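Local structure of putative cytochrome P450 154A1 (Streptomyces coelicolor, 1ODO) at residues G173-T178 with S392-G397; A288-P293 with S318-N323; L8-T13 with V33-V38; D165-L170 with A189-V194. The protein is a putative cytochrome P450, a member of a family of haem proteins, and carries a haem together with 4-phenyl-1H-imidazole in the model. One frame throughout, in Å; residues are numbered along the deposited sequence.

Contact 1 of 4, residues G173-T178 with S392-G397; sequences GVFDTT and SLISNG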
loop_
_atom_site.group_PDB
_atom_site.type_symbol
_atom_site.label_atom_id
_atom_site.label_comp_id
_atom_site.label_asym_id
_atom_site.label_seq_id
_atom_site.Cartn_x
_atom_site.Cartn_y
_atom_site.Cartn_z
ATOM N N GLY A 173 -1.778 -12.282 -4.708
ATOM C CA GLY A 173 -1.348 -13.322 -3.789
ATOM C C GLY A 173 -0.413 -12.814 -2.705
ATOM O O GLY A 173 -0.442 -13.302 -1.577
ATOM N N VAL A 174 0.426 -11.838 -3.042
ATOM C CA VAL A 174 1.366 -11.280 -2.073
ATOM C C VAL A 174 0.634 -10.683 -0.871
ATOM O O VAL A 174 1.139 -10.727 0.255
ATOM C CB VAL A 174 2.266 -10.203 -2.724
ATOM C CG1 VAL A 174 3.111 -9.507 -1.659
ATOM C CG2 VAL A 174 3.174 -10.853 -3.765
ATOM N N PHE A 175 -0.555 -10.135 -1.108
ATOM C CA PHE A 175 -1.340 -9.539 -0.032
ATOM C C PHE A 175 -2.404 -10.472 0.547
ATOM O O PHE A 175 -3.102 -10.113 1.494
ATOM C CB PHE A 175 -2.005 -8.242 -0.504
ATOM C CG PHE A 175 -1.039 -7.110 -0.705
ATOM C CD1 PHE A 175 -0.248 -7.047 -1.847
ATOM C CD2 PHE A 175 -0.901 -6.119 0.261
ATOM C CE1 PHE A 175 0.669 -6.010 -2.025
ATOM C CE2 PHE A 175 0.011 -5.080 0.094
ATOM C CZ PHE A 175 0.799 -5.026 -1.053
ATOM N N ASP A 176 -2.527 -11.669 -0.021
ATOM C CA ASP A 176 -3.513 -12.636 0.457
ATOM C C ASP A 176 -2.987 -13.331 1.711
ATOM O O ASP A 176 -2.279 -14.334 1.622
ATOM C CB ASP A 176 -3.787 -13.683 -0.621
ATOM C CG ASP A 176 -4.951 -14.581 -0.269
ATOM O OD1 ASP A 176 -5.290 -14.672 0.931
ATOM O OD2 ASP A 176 -5.519 -15.198 -1.191
ATOM N N THR A 177 -3.344 -12.809 2.879
ATOM C CA THR A 177 -2.888 -13.395 4.132
ATOM C C THR A 177 -3.646 -14.641 4.586
ATOM O O THR A 177 -3.459 -15.102 5.714
ATOM C CB THR A 177 -2.898 -12.337 5.262
ATOM O OG1 THR A 177 -4.179 -11.708 5.322
ATOM C CG2 THR A 177 -1.832 -11.269 4.998
ATOM N N THR A 178 -4.497 -15.185 3.717
ATOM C CA THR A 178 -5.260 -16.386 4.058
ATOM C C THR A 178 -4.552 -17.622 3.489
ATOM O O THR A 178 -4.924 -18.754 3.789
ATOM C CB THR A 178 -6.711 -16.346 3.497
ATOM O OG1 THR A 178 -6.686 -16.441 2.064
ATOM C CG2 THR A 178 -7.405 -15.046 3.904
ATOM N N SER A 392 -7.728 -9.769 3.630
ATOM C CA SER A 392 -6.340 -9.476 3.946
ATOM C C SER A 392 -6.185 -8.690 5.242
ATOM O O SER A 392 -6.973 -7.789 5.541
ATOM C CB SER A 392 -5.705 -8.680 2.801
ATOM O OG SER A 392 -4.344 -8.381 3.074
ATOM N N LEU A 393 -5.159 -9.049 6.004
ATOM C CA LEU A 393 -4.867 -8.391 7.267
ATOM C C LEU A 393 -4.079 -7.123 6.924
ATOM O O LEU A 393 -3.990 -6.192 7.720
ATOM C CB LEU A 393 -4.022 -9.320 8.141
ATOM C CG LEU A 393 -3.394 -8.774 9.426
ATOM C CD1 LEU A 393 -4.482 -8.303 10.384
ATOM C CD2 LEU A 393 -2.560 -9.871 10.074
ATOM N N ILE A 394 -3.521 -7.096 5.715
ATOM C CA ILE A 394 -2.737 -5.955 5.255
ATOM C C ILE A 394 -3.537 -4.988 4.376
ATOM O O ILE A 394 -3.682 -3.813 4.715
ATOM C CB ILE A 394 -1.484 -6.436 4.479
ATOM C CG1 ILE A 394 -0.633 -7.333 5.389
ATOM C CG2 ILE A 394 -0.668 -5.239 4.001
ATOM C CD1 ILE A 394 0.578 -7.935 4.710
ATOM N N SER A 395 -4.055 -5.479 3.252
ATOM C CA SER A 395 -4.835 -4.636 2.343
ATOM C C SER A 395 -6.201 -4.251 2.899
ATOM O O SER A 395 -6.898 -5.080 3.482
ATOM C CB SER A 395 -5.025 -5.339 0.997
ATOM O OG SER A 395 -3.784 -5.497 0.337
ATOM N N ASN A 396 -6.580 -2.989 2.696
ATOM C CA ASN A 396 -7.857 -2.469 3.170
ATOM C C ASN A 396 -8.702 -1.949 2.001
ATOM O O ASN A 396 -8.543 -0.813 1.555
ATOM C CB ASN A 396 -7.609 -1.349 4.191
ATOM C CG ASN A 396 -8.894 -0.703 4.691
ATOM O OD1 ASN A 396 -9.943 -1.344 4.758
ATOM N ND2 ASN A 396 -8.806 0.571 5.072
ATOM N N GLY A 397 -9.593 -2.796 1.502
ATOM C CA GLY A 397 -10.448 -2.401 0.394
ATOM C C GLY A 397 -11.675 -3.288 0.317
ATOM O O GLY A 397 -11.827 -4.209 1.118
#
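Ser392 OG gives a hydrogen bond of 2.7 Å to Phe175 O, and the same hydroxyl receives the backbone N-H groups of Ile394 and Ser395, which makes residues 392-395 an ST turn and ST motif in the loop beside the ligand pocket of this cytochrome P450 fold. The hydroxyl approaches in the carbonyl plane, at a C=O...donor angle of 156°. Two received bonds and one given bond fix its rotation, with OG held anti to the backbone N (chi1 -180°). Thr177 OG1 takes the N-H of Leu393 over 2.9 Å at an angle of 153°, and its stronger partner is Pro12 O, to which it is also hydrogen-bonded. The methyl of Thr177 leans obliquely against Ile394 CD1, 4.1 Å away. Around the Phe175 ring, Ile394 CG2 reaches the edge near the ring plane, 3.8 Å from CD2, the two side chains crossing at about a right angle. Trp81 adds an edge-to-face ring contact, and 4-phenyl-1H-imidazole touches Phe175 as well, so the turn backs a residue of that pocket. The nearest atom of 392-397 to the ring is a polar one: Ser395 OG stands 3.0 Å from Phe175 CD2, coming in at a slant that is neither over the face nor at the edge.

Contact 2 of 4, residues A288-P293 with S318-N323; sequences AVKHLP and SYAAAN. With HEM (protoporphyrin IX containing Fe), chain B.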
loop_
_atom_site.group_PDB
_atom_site.type_symbol
_atom_site.label_atom_id
_atom_site.label_comp_id
_atom_site.label_asym_id
_atom_site.label_seq_id
_atom_site.Cartn_x
_atom_site.Cartn_y
_atom_site.Cartn_z
ATOM N N ALA A 288 -4.761 2.215 2.747
ATOM C CA ALA A 288 -4.653 0.955 2.007
ATOM C C ALA A 288 -3.853 -0.153 2.689
ATOM O O ALA A 288 -4.105 -1.337 2.449
ATOM C CB ALA A 288 -4.081 1.222 0.608
ATOM N N VAL A 289 -2.886 0.224 3.523
ATOM C CA VAL A 289 -2.058 -0.750 4.234
ATOM C C VAL A 289 -2.316 -0.576 5.732
ATOM O O VAL A 289 -1.924 0.428 6.326
ATOM C CB VAL A 289 -0.565 -0.526 3.927
ATOM C CG1 VAL A 289 0.294 -1.478 4.750
ATOM C CG2 VAL A 289 -0.319 -0.736 2.439
ATOM N N LYS A 290 -2.969 -1.559 6.342
ATOM C CA LYS A 290 -3.285 -1.494 7.768
ATOM C C LYS A 290 -2.161 -1.804 8.747
ATOM O O LYS A 290 -2.073 -1.187 9.808
ATOM C CB LYS A 290 -4.480 -2.408 8.060
ATOM C CG LYS A 290 -5.733 -2.027 7.277
ATOM C CD LYS A 290 -6.841 -3.063 7.443
ATOM C CE LYS A 290 -6.500 -4.357 6.719
ATOM N NZ LYS A 290 -7.580 -5.380 6.864
ATOM N N HIS A 291 -1.317 -2.771 8.400
ATOM C CA HIS A 291 -0.197 -3.171 9.256
ATOM C C HIS A 291 1.001 -3.383 8.343
ATOM O O HIS A 291 0.847 -3.885 7.225
ATOM C CB HIS A 291 -0.516 -4.485 9.974
ATOM C CG HIS A 291 -1.755 -4.440 10.812
ATOM N ND1 HIS A 291 -1.788 -3.870 12.067
ATOM C CD2 HIS A 291 -3.005 -4.903 10.576
ATOM C CE1 HIS A 291 -3.006 -3.984 12.567
ATOM N NE2 HIS A 291 -3.764 -4.606 11.681
ATOM N N LEU A 292 2.191 -3.038 8.824
ATOM C CA LEU A 292 3.391 -3.197 8.011
ATOM C C LEU A 292 4.451 -4.130 8.587
ATOM O O LEU A 292 5.154 -3.781 9.527
ATOM C CB LEU A 292 4.015 -1.814 7.751
ATOM C CG LEU A 292 5.001 -1.598 6.590
ATOM C CD1 LEU A 292 6.311 -2.345 6.834
ATOM C CD2 LEU A 292 4.349 -2.057 5.293
ATOM N N PRO A 293 4.560 -5.346 8.040
ATOM C CA PRO A 293 5.572 -6.289 8.530
ATOM C C PRO A 293 6.872 -5.969 7.778
ATOM O O PRO A 293 6.844 -5.782 6.565
ATOM C CB PRO A 293 4.993 -7.642 8.138
ATOM C CG PRO A 293 4.292 -7.341 6.860
ATOM C CD PRO A 293 3.620 -6.007 7.115
ATOM N N SER A 318 1.152 -0.586 13.112
ATOM C CA SER A 318 -0.284 -0.679 12.837
ATOM C C SER A 318 -0.817 0.713 12.501
ATOM O O SER A 318 -1.460 1.377 13.317
ATOM C CB SER A 318 -1.001 -1.274 14.054
ATOM O OG SER A 318 -0.597 -2.623 14.250
ATOM N N TYR A 319 -0.538 1.132 11.270
ATOM C CA TYR A 319 -0.934 2.432 10.741
ATOM C C TYR A 319 -2.404 2.818 10.750
ATOM O O TYR A 319 -2.745 3.948 11.118
ATOM C CB TYR A 319 -0.387 2.561 9.320
ATOM C CG TYR A 319 1.123 2.552 9.261
ATOM C CD1 TYR A 319 1.794 1.893 8.234
ATOM C CD2 TYR A 319 1.881 3.236 10.211
ATOM C CE1 TYR A 319 3.186 1.917 8.152
ATOM C CE2 TYR A 319 3.274 3.269 10.137
ATOM C CZ TYR A 319 3.916 2.607 9.102
ATOM O OH TYR A 319 5.290 2.640 9.018
ATOM N N ALA A 320 -3.270 1.903 10.328
ATOM C CA ALA A 320 -4.701 2.181 10.293
ATOM C C ALA A 320 -5.233 2.529 11.677
ATOM O O ALA A 320 -5.957 3.513 11.836
ATOM C CB ALA A 320 -5.456 0.983 9.722
ATOM N N ALA A 321 -4.866 1.729 12.675
ATOM C CA ALA A 321 -5.316 1.966 14.047
ATOM C C ALA A 321 -4.717 3.258 14.592
ATOM O O ALA A 321 -5.383 4.008 15.309
ATOM C CB ALA A 321 -4.924 0.792 14.938
ATOM N N ALA A 322 -3.458 3.514 14.245
ATOM C CA ALA A 322 -2.765 4.713 14.700
ATOM C C ALA A 322 -3.384 5.981 14.116
ATOM O O ALA A 322 -3.462 7.009 14.794
ATOM C CB ALA A 322 -1.285 4.636 14.326
ATOM N N ASN A 323 -3.823 5.911 12.863
ATOM C CA ASN A 323 -4.429 7.072 12.215
ATOM C C ASN A 323 -5.711 7.506 12.919
ATOM O O ASN A 323 -6.175 8.629 12.730
ATOM C CB ASN A 323 -4.754 6.775 10.750
ATOM C CG ASN A 323 -3.526 6.790 9.854
ATOM O OD1 ASN A 323 -2.435 7.190 10.266
ATOM N ND2 ASN A 323 -3.709 6.368 8.605
HETATM C CHA HEM B . 6.824 1.703 1.159
HETATM C CHB HEM B . 6.532 2.346 -3.604
HETATM C CHC HEM B . 1.822 3.324 -3.191
HETATM C CHD HEM B . 2.127 2.656 1.557
HETATM C C1A HEM B . 7.183 1.803 -0.163
HETATM C C2A HEM B . 8.518 1.588 -0.712
HETATM C C3A HEM B . 8.436 1.761 -2.039
HETATM C C4A HEM B . 7.057 2.096 -2.363
HETATM C CMA HEM B . 9.566 1.636 -3.077
HETATM C CAA HEM B . 9.759 1.224 0.131
HETATM C CBA HEM B . 10.405 2.489 0.725
HETATM C CGA HEM B . 11.638 2.252 1.595
HETATM O O1A HEM B . 11.623 1.187 2.307
HETATM O O2A HEM B . 12.544 3.083 1.564
HETATM C C1B HEM B . 5.235 2.658 -3.914
HETATM C C2B HEM B . 4.750 2.902 -5.261
HETATM C C3B HEM B . 3.419 3.180 -5.152
HETATM C C4B HEM B . 3.074 3.110 -3.749
HETATM C CMB HEM B . 5.620 2.842 -6.533
HETATM C CAB HEM B . 2.404 3.512 -6.264
HETATM C CBB HEM B . 2.678 4.834 -7.000
HETATM C C1C HEM B . 1.498 3.234 -1.844
HETATM C C2C HEM B . 0.148 3.459 -1.305
HETATM C C3C HEM B . 0.230 3.266 0.031
HETATM C C4C HEM B . 1.610 2.934 0.321
HETATM C CMC HEM B . -1.081 3.834 -2.191
HETATM C CAC HEM B . -0.854 3.344 1.139
HETATM C CBC HEM B . -1.778 4.567 1.122
HETATM C C1D HEM B . 3.417 2.334 1.877
HETATM C C2D HEM B . 3.906 2.032 3.202
HETATM C C3D HEM B . 5.226 1.754 3.093
HETATM C C4D HEM B . 5.567 1.897 1.696
HETATM C CMD HEM B . 3.036 2.024 4.474
HETATM C CAD HEM B . 6.161 1.337 4.240
HETATM C CBD HEM B . 6.534 2.394 5.284
HETATM C CGD HEM B . 7.396 1.702 6.318
HETATM O O1D HEM B . 6.927 1.500 7.445
HETATM O O2D HEM B . 8.531 1.332 5.939
HETATM N NA HEM B . 6.322 2.117 -1.188
HETATM N NB HEM B . 4.188 2.784 -3.006
HETATM N NC HEM B . 2.370 2.922 -0.831
HETATM N ND HEM B . 4.450 2.243 0.948
HETATM FE FE HEM B . 4.336 2.527 -1.001
HETATM O O HOH W 1 -3.836 -0.945 12.010
#
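Lys290 O faces the first turn of helix 319-322, where the N-H of Ala320 gives it a weak hydrogen bond, long at 3.4 Å but nearly straight at 168°. Tyr319 N is closer to that oxygen but badly angled for a bond. A water completes the join, donating to Lys290 O over 2.8 Å and accepting from Ala321 N. Next to this backbone contact, Ala320 CB packs against CB and CG of Lys290, 3.9 Å from each, while the lysine chain bends at chi3 (-71°) and sends NZ off to Ser392 O. The buried pair His291 and Ser318 meets edge-on: ND1 and OG share a hydrogen bond of 2.8 Å, with the hydroxyl in the ring plane. The same Ser318 OG is also bonded to Ser42 OG, and across the imidazole NE2 is bonded to Glu20, giving a polar chain from helix 17-25 to strand 38-43. Leu292 CB lies 3.8 Å from Tyr319 CE1. Tyr319 OH donates to HEM O1D over 2.5 Å, the carboxylate oxygen lying in the plane of the phenol ring. Arg295, Arg99, His95 and His352 also hydrogen-bond to the haem. A short bond from a buried phenol would probably help stabilise negative charge on the propionate, while Leu292 CG packs 3.7 Å from the same oxygen.

Contact 3 of 4, residues L8-T13 with V33-V38; sequences LVLDPT and VDVLGV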
loop_
_atom_site.group_PDB
_atom_site.type_symbol
_atom_site.label_atom_id
_atom_site.label_comp_id
_atom_site.label_asym_id
_atom_site.label_seq_id
_atom_site.Cartn_x
_atom_site.Cartn_y
_atom_site.Cartn_z
ATOM N N LEU A 8 -2.383 -11.485 21.106
ATOM C CA LEU A 8 -3.672 -11.249 20.464
ATOM C C LEU A 8 -3.511 -11.687 19.015
ATOM O O LEU A 8 -2.671 -11.154 18.292
ATOM C CB LEU A 8 -4.031 -9.762 20.509
ATOM C CG LEU A 8 -5.299 -9.375 19.742
ATOM C CD1 LEU A 8 -6.513 -10.017 20.394
ATOM C CD2 LEU A 8 -5.444 -7.865 19.727
ATOM N N VAL A 9 -4.317 -12.651 18.583
ATOM C CA VAL A 9 -4.226 -13.137 17.212
ATOM C C VAL A 9 -4.988 -12.275 16.213
ATOM O O VAL A 9 -6.209 -12.167 16.274
ATOM C CB VAL A 9 -4.737 -14.589 17.110
ATOM C CG1 VAL A 9 -4.532 -15.112 15.692
ATOM C CG2 VAL A 9 -4.003 -15.466 18.109
ATOM N N LEU A 10 -4.255 -11.658 15.291
ATOM C CA LEU A 10 -4.874 -10.808 14.281
ATOM C C LEU A 10 -5.519 -11.685 13.207
ATOM O O LEU A 10 -4.905 -12.624 12.708
ATOM C CB LEU A 10 -3.826 -9.877 13.663
ATOM C CG LEU A 10 -3.088 -8.987 14.672
ATOM C CD1 LEU A 10 -2.169 -8.030 13.932
ATOM C CD2 LEU A 10 -4.096 -8.210 15.515
ATOM N N ASP A 11 -6.766 -11.367 12.872
ATOM C CA ASP A 11 -7.545 -12.093 11.873
ATOM C C ASP A 11 -6.932 -12.038 10.467
ATOM O O ASP A 11 -6.898 -10.984 9.836
ATOM C CB ASP A 11 -8.969 -11.524 11.877
ATOM C CG ASP A 11 -9.886 -12.196 10.877
ATOM O OD1 ASP A 11 -9.541 -13.270 10.346
ATOM O OD2 ASP A 11 -10.975 -11.637 10.633
ATOM N N PRO A 12 -6.451 -13.186 9.956
ATOM C CA PRO A 12 -5.840 -13.252 8.621
ATOM C C PRO A 12 -6.798 -12.895 7.483
ATOM O O PRO A 12 -6.357 -12.562 6.385
ATOM C CB PRO A 12 -5.375 -14.709 8.515
ATOM C CG PRO A 12 -5.202 -15.138 9.941
ATOM C CD PRO A 12 -6.385 -14.499 10.623
ATOM N N THR A 13 -8.100 -12.973 7.739
ATOM C CA THR A 13 -9.094 -12.654 6.711
ATOM C C THR A 13 -9.511 -11.185 6.692
ATOM O O THR A 13 -10.252 -10.763 5.802
ATOM C CB THR A 13 -10.370 -13.507 6.879
ATOM O OG1 THR A 13 -11.091 -13.078 8.041
ATOM C CG2 THR A 13 -10.006 -14.975 7.035
ATOM N N VAL A 33 1.112 -9.168 19.672
ATOM C CA VAL A 33 0.133 -9.859 18.839
ATOM C C VAL A 33 0.739 -11.008 18.042
ATOM O O VAL A 33 1.956 -11.197 18.013
ATOM C CB VAL A 33 -0.531 -8.885 17.825
ATOM C CG1 VAL A 33 -1.186 -7.713 18.558
ATOM C CG2 VAL A 33 0.518 -8.371 16.837
ATOM N N ASP A 34 -0.131 -11.774 17.395
ATOM C CA ASP A 34 0.298 -12.900 16.586
ATOM C C ASP A 34 -0.102 -12.599 15.146
ATOM O O ASP A 34 -1.270 -12.330 14.860
ATOM C CB ASP A 34 -0.379 -14.192 17.047
ATOM C CG ASP A 34 -0.028 -15.373 16.168
ATOM O OD1 ASP A 34 0.716 -16.262 16.633
ATOM O OD2 ASP A 34 -0.488 -15.404 15.006
ATOM N N VAL A 35 0.876 -12.624 14.249
ATOM C CA VAL A 35 0.631 -12.358 12.834
ATOM C C VAL A 35 0.974 -13.638 12.081
ATOM O O VAL A 35 2.134 -13.889 11.756
ATOM C CB VAL A 35 1.519 -11.201 12.321
ATOM C CG1 VAL A 35 1.219 -10.913 10.849
ATOM C CG2 VAL A 35 1.281 -9.961 13.162
ATOM N N LEU A 36 -0.044 -14.456 11.833
ATOM C CA LEU A 36 0.128 -15.719 11.127
ATOM C C LEU A 36 1.222 -16.605 11.731
ATOM O O LEU A 36 2.024 -17.202 11.011
ATOM C CB LEU A 36 0.403 -15.463 9.638
ATOM C CG LEU A 36 -0.845 -15.158 8.795
ATOM C CD1 LEU A 36 -1.411 -13.789 9.155
ATOM C CD2 LEU A 36 -0.485 -15.203 7.316
ATOM N N GLY A 37 1.255 -16.688 13.059
ATOM C CA GLY A 37 2.257 -17.515 13.711
ATOM C C GLY A 37 3.487 -16.811 14.252
ATOM O O GLY A 37 4.259 -17.409 15.001
ATOM N N VAL A 38 3.693 -15.557 13.864
ATOM C CA VAL A 38 4.849 -14.801 14.342
ATOM C C VAL A 38 4.356 -13.763 15.343
ATOM O O VAL A 38 3.450 -12.987 15.036
ATOM C CB VAL A 38 5.583 -14.080 13.181
ATOM C CG1 VAL A 38 6.572 -13.059 13.737
ATOM C CG2 VAL A 38 6.320 -15.104 12.319
HETATM O O HOH W 2 -2.610 -13.954 12.940
#
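Leu10 CD1 is the bump and the neighbouring strand supplies the hollow: the methyl sits at the notch formed by Val33 CG2 and Val35 CG2, 4.0 Å from both. The CG of Leu10 stands anti to the carbonyl carbon (chi1 -57°), which carries the branch across to that notch, and Leu316 and Leu393 also pack on this leucine. Beside it, Leu8 CB rests against Val33 CG1, and Leu24 of helix 17-25 touches both residues. On the opposite face of the sheet, Val9 and Asp34 stand next to each other as neighbours in register, with Val9 CG2 4.0 Å from Asp34 CB. Farther along, Leu36 CD1 nestles against the Pro12 ring, 4.1 Å from both of its carbons CB and CG, as the two side chains pass in opposing senses. Two backbone bonds fix the register, Asp34 N to Leu8 O and Leu10 N to Asp34 O. Where the chains diverge, a water bridges Leu10 O, Asp34 O and Leu36 N. Asp34 OD2 accepts from Gly37 N, bracing the type I' turn of Val35-Val38, and OD1 is bonded to Gln39. Parallel strands with helix 17-25 between them in sequence make this a beta-alpha-beta unit, with strand 8-9 at the edge of the mixed sheet.

Contact 4 of 4, residues D165-L170 with A189-V194; sequences DGFRAL and ARLYEV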
loop_
_atom_site.group_PDB
_atom_site.type_symbol
_atom_site.label_atom_id
_atom_site.label_comp_id
_atom_site.label_asym_id
_atom_site.label_seq_id
_atom_site.Cartn_x
_atom_site.Cartn_y
_atom_site.Cartn_z
ATOM N N ASP A 165 -0.778 -8.347 -17.755
ATOM C CA ASP A 165 -1.801 -9.149 -17.091
ATOM C C ASP A 165 -1.217 -10.228 -16.185
ATOM O O ASP A 165 -1.778 -10.536 -15.133
ATOM C CB ASP A 165 -2.730 -9.803 -18.120
ATOM C CG ASP A 165 -3.647 -8.803 -18.799
ATOM O OD1 ASP A 165 -4.267 -7.982 -18.086
ATOM O OD2 ASP A 165 -3.758 -8.842 -20.044
ATOM N N GLY A 166 -0.088 -10.792 -16.598
ATOM C CA GLY A 166 0.563 -11.836 -15.826
ATOM C C GLY A 166 0.889 -11.559 -14.368
ATOM O O GLY A 166 0.967 -12.490 -13.570
ATOM N N PHE A 167 1.081 -10.294 -14.007
ATOM C CA PHE A 167 1.404 -9.955 -12.624
ATOM C C PHE A 167 0.190 -9.810 -11.709
ATOM O O PHE A 167 0.302 -9.979 -10.501
ATOM C CB PHE A 167 2.207 -8.648 -12.569
ATOM C CG PHE A 167 3.574 -8.742 -13.186
ATOM C CD1 PHE A 167 3.801 -8.292 -14.481
ATOM C CD2 PHE A 167 4.629 -9.306 -12.475
ATOM C CE1 PHE A 167 5.065 -8.402 -15.065
ATOM C CE2 PHE A 167 5.899 -9.424 -13.050
ATOM C CZ PHE A 167 6.115 -8.971 -14.347
ATOM N N ARG A 168 -0.964 -9.504 -12.291
ATOM C CA ARG A 168 -2.195 -9.320 -11.527
ATOM C C ARG A 168 -2.545 -10.315 -10.420
ATOM O O ARG A 168 -2.630 -9.937 -9.247
ATOM C CB ARG A 168 -3.372 -9.188 -12.495
ATOM C CG ARG A 168 -3.255 -7.970 -13.398
ATOM C CD ARG A 168 -4.317 -7.967 -14.474
ATOM N NE ARG A 168 -5.665 -7.904 -13.923
ATOM C CZ ARG A 168 -6.768 -7.994 -14.659
ATOM N NH1 ARG A 168 -6.675 -8.156 -15.974
ATOM N NH2 ARG A 168 -7.963 -7.912 -14.088
ATOM N N ALA A 169 -2.759 -11.576 -10.777
ATOM C CA ALA A 169 -3.104 -12.585 -9.778
ATOM C C ALA A 169 -1.984 -12.848 -8.778
ATOM O O ALA A 169 -2.236 -13.182 -7.618
ATOM C CB ALA A 169 -3.496 -13.892 -10.470
ATOM N N LEU A 170 -0.746 -12.693 -9.232
ATOM C CA LEU A 170 0.414 -12.921 -8.381
ATOM C C LEU A 170 0.621 -11.826 -7.339
ATOM O O LEU A 170 0.966 -12.110 -6.190
ATOM C CB LEU A 170 1.657 -13.082 -9.256
ATOM C CG LEU A 170 1.520 -14.219 -10.276
ATOM C CD1 LEU A 170 2.789 -14.333 -11.105
ATOM C CD2 LEU A 170 1.246 -15.530 -9.546
ATOM N N ALA A 189 6.967 -18.252 -6.067
ATOM C CA ALA A 189 7.747 -18.864 -7.137
ATOM C C ALA A 189 7.241 -18.407 -8.506
ATOM O O ALA A 189 8.030 -18.104 -9.403
ATOM C CB ALA A 189 7.686 -20.386 -7.031
ATOM N N ARG A 190 5.923 -18.359 -8.661
ATOM C CA ARG A 190 5.325 -17.936 -9.921
ATOM C C ARG A 190 5.662 -16.482 -10.215
ATOM O O ARG A 190 5.882 -16.104 -11.364
ATOM C CB ARG A 190 3.807 -18.119 -9.866
ATOM C CG ARG A 190 3.382 -19.579 -9.899
ATOM C CD ARG A 190 1.972 -19.767 -9.363
ATOM N NE ARG A 190 1.666 -21.186 -9.193
ATOM C CZ ARG A 190 0.819 -21.663 -8.290
ATOM N NH1 ARG A 190 0.190 -20.832 -7.465
ATOM N NH2 ARG A 190 0.602 -22.969 -8.211
ATOM N N LEU A 191 5.704 -15.668 -9.166
ATOM C CA LEU A 191 6.015 -14.253 -9.318
ATOM C C LEU A 191 7.460 -14.048 -9.773
ATOM O O LEU A 191 7.728 -13.243 -10.669
ATOM C CB LEU A 191 5.753 -13.521 -7.997
ATOM C CG LEU A 191 6.020 -12.012 -7.921
ATOM C CD1 LEU A 191 5.354 -11.282 -9.076
ATOM C CD2 LEU A 191 5.498 -11.492 -6.587
ATOM N N TYR A 192 8.393 -14.771 -9.164
ATOM C CA TYR A 192 9.795 -14.635 -9.547
ATOM C C TYR A 192 9.973 -15.091 -10.986
ATOM O O TYR A 192 10.829 -14.582 -11.708
ATOM C CB TYR A 192 10.699 -15.454 -8.621
ATOM C CG TYR A 192 11.105 -14.704 -7.372
ATOM C CD1 TYR A 192 10.808 -15.203 -6.105
ATOM C CD2 TYR A 192 11.790 -13.490 -7.460
ATOM C CE1 TYR A 192 11.184 -14.511 -4.953
ATOM C CE2 TYR A 192 12.168 -12.790 -6.318
ATOM C CZ TYR A 192 11.864 -13.306 -5.069
ATOM O OH TYR A 192 12.241 -12.622 -3.939
ATOM N N GLU A 193 9.151 -16.048 -11.400
ATOM C CA GLU A 193 9.223 -16.563 -12.756
ATOM C C GLU A 193 8.865 -15.470 -13.762
ATOM O O GLU A 193 9.618 -15.229 -14.707
ATOM C CB GLU A 193 8.290 -17.765 -12.911
ATOM C CG GLU A 193 8.284 -18.382 -14.296
ATOM C CD GLU A 193 7.535 -19.700 -14.328
ATOM O OE1 GLU A 193 6.345 -19.722 -13.942
ATOM O OE2 GLU A 193 8.140 -20.715 -14.735
ATOM N N VAL A 194 7.731 -14.798 -13.570
ATOM C CA VAL A 194 7.352 -13.741 -14.507
ATOM C C VAL A 194 8.299 -12.549 -14.401
ATOM O O VAL A 194 8.457 -11.793 -15.357
ATOM C CB VAL A 194 5.885 -13.262 -14.307
ATOM C CG1 VAL A 194 4.924 -14.323 -14.826
ATOM C CG2 VAL A 194 5.611 -12.968 -12.844
#
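Phe167, the first residue of 165-170 to carry a side chain into this contact, lays its ring against Leu191 and Val194. Leu191 CD1 lies in the ring plane, 4.0 Å from CD2 at the edge, and the two side chains cross at about a right angle. Val194 CG2 approaches CE2 to 3.6 Å as the valine and the ring pass in opposite directions. Three residues on, Leu170 points at the partner helix and buries the most area of any residue here. Its CD1 meets Val194 CG2 tip to tip at 3.6 Å and also lies 3.6 Å from Arg190 O, while CD2 rests 3.7 Å from Arg190 CB. With CG anti to the carbonyl carbon (chi1 -57°), both methyls of Leu170 are carried over to Arg190. The contact is apolar packing between nearly antiparallel helices, their segment axes 160° apart in direction and 9.8 Å apart at closest approach. Helix 229-244 touches both partners, Phe167 through Ile240 and Leu191 through Leu237, and Tyr192 reaches the same helix by a hydrogen bond to Asp234.

Contacts 1 and 2 are joined directly, since Ile394 O and Lys290 N lie 2.9 Å apart, a probable hydrogen bond; their centres are 12 Å apart. Contact 3 meets contact 1 through Pro12 O and Thr177 OG1, 2.6 Å apart, and reaches the same sheet as contact 2 without touching it. Contact 4 shares helix 161-175 with contact 1, where Val174 CG2 packs on Leu191 CD2 at 3.7 Å. Its centre lies 26 Å from those of contacts 2 and 3. Contact 1 thus links the other three. The Phe175 side chain is about 4 Å from 4-phenyl-1H-imidazole, that of Leu191 about 8 Å, and contact 2 touches the haem.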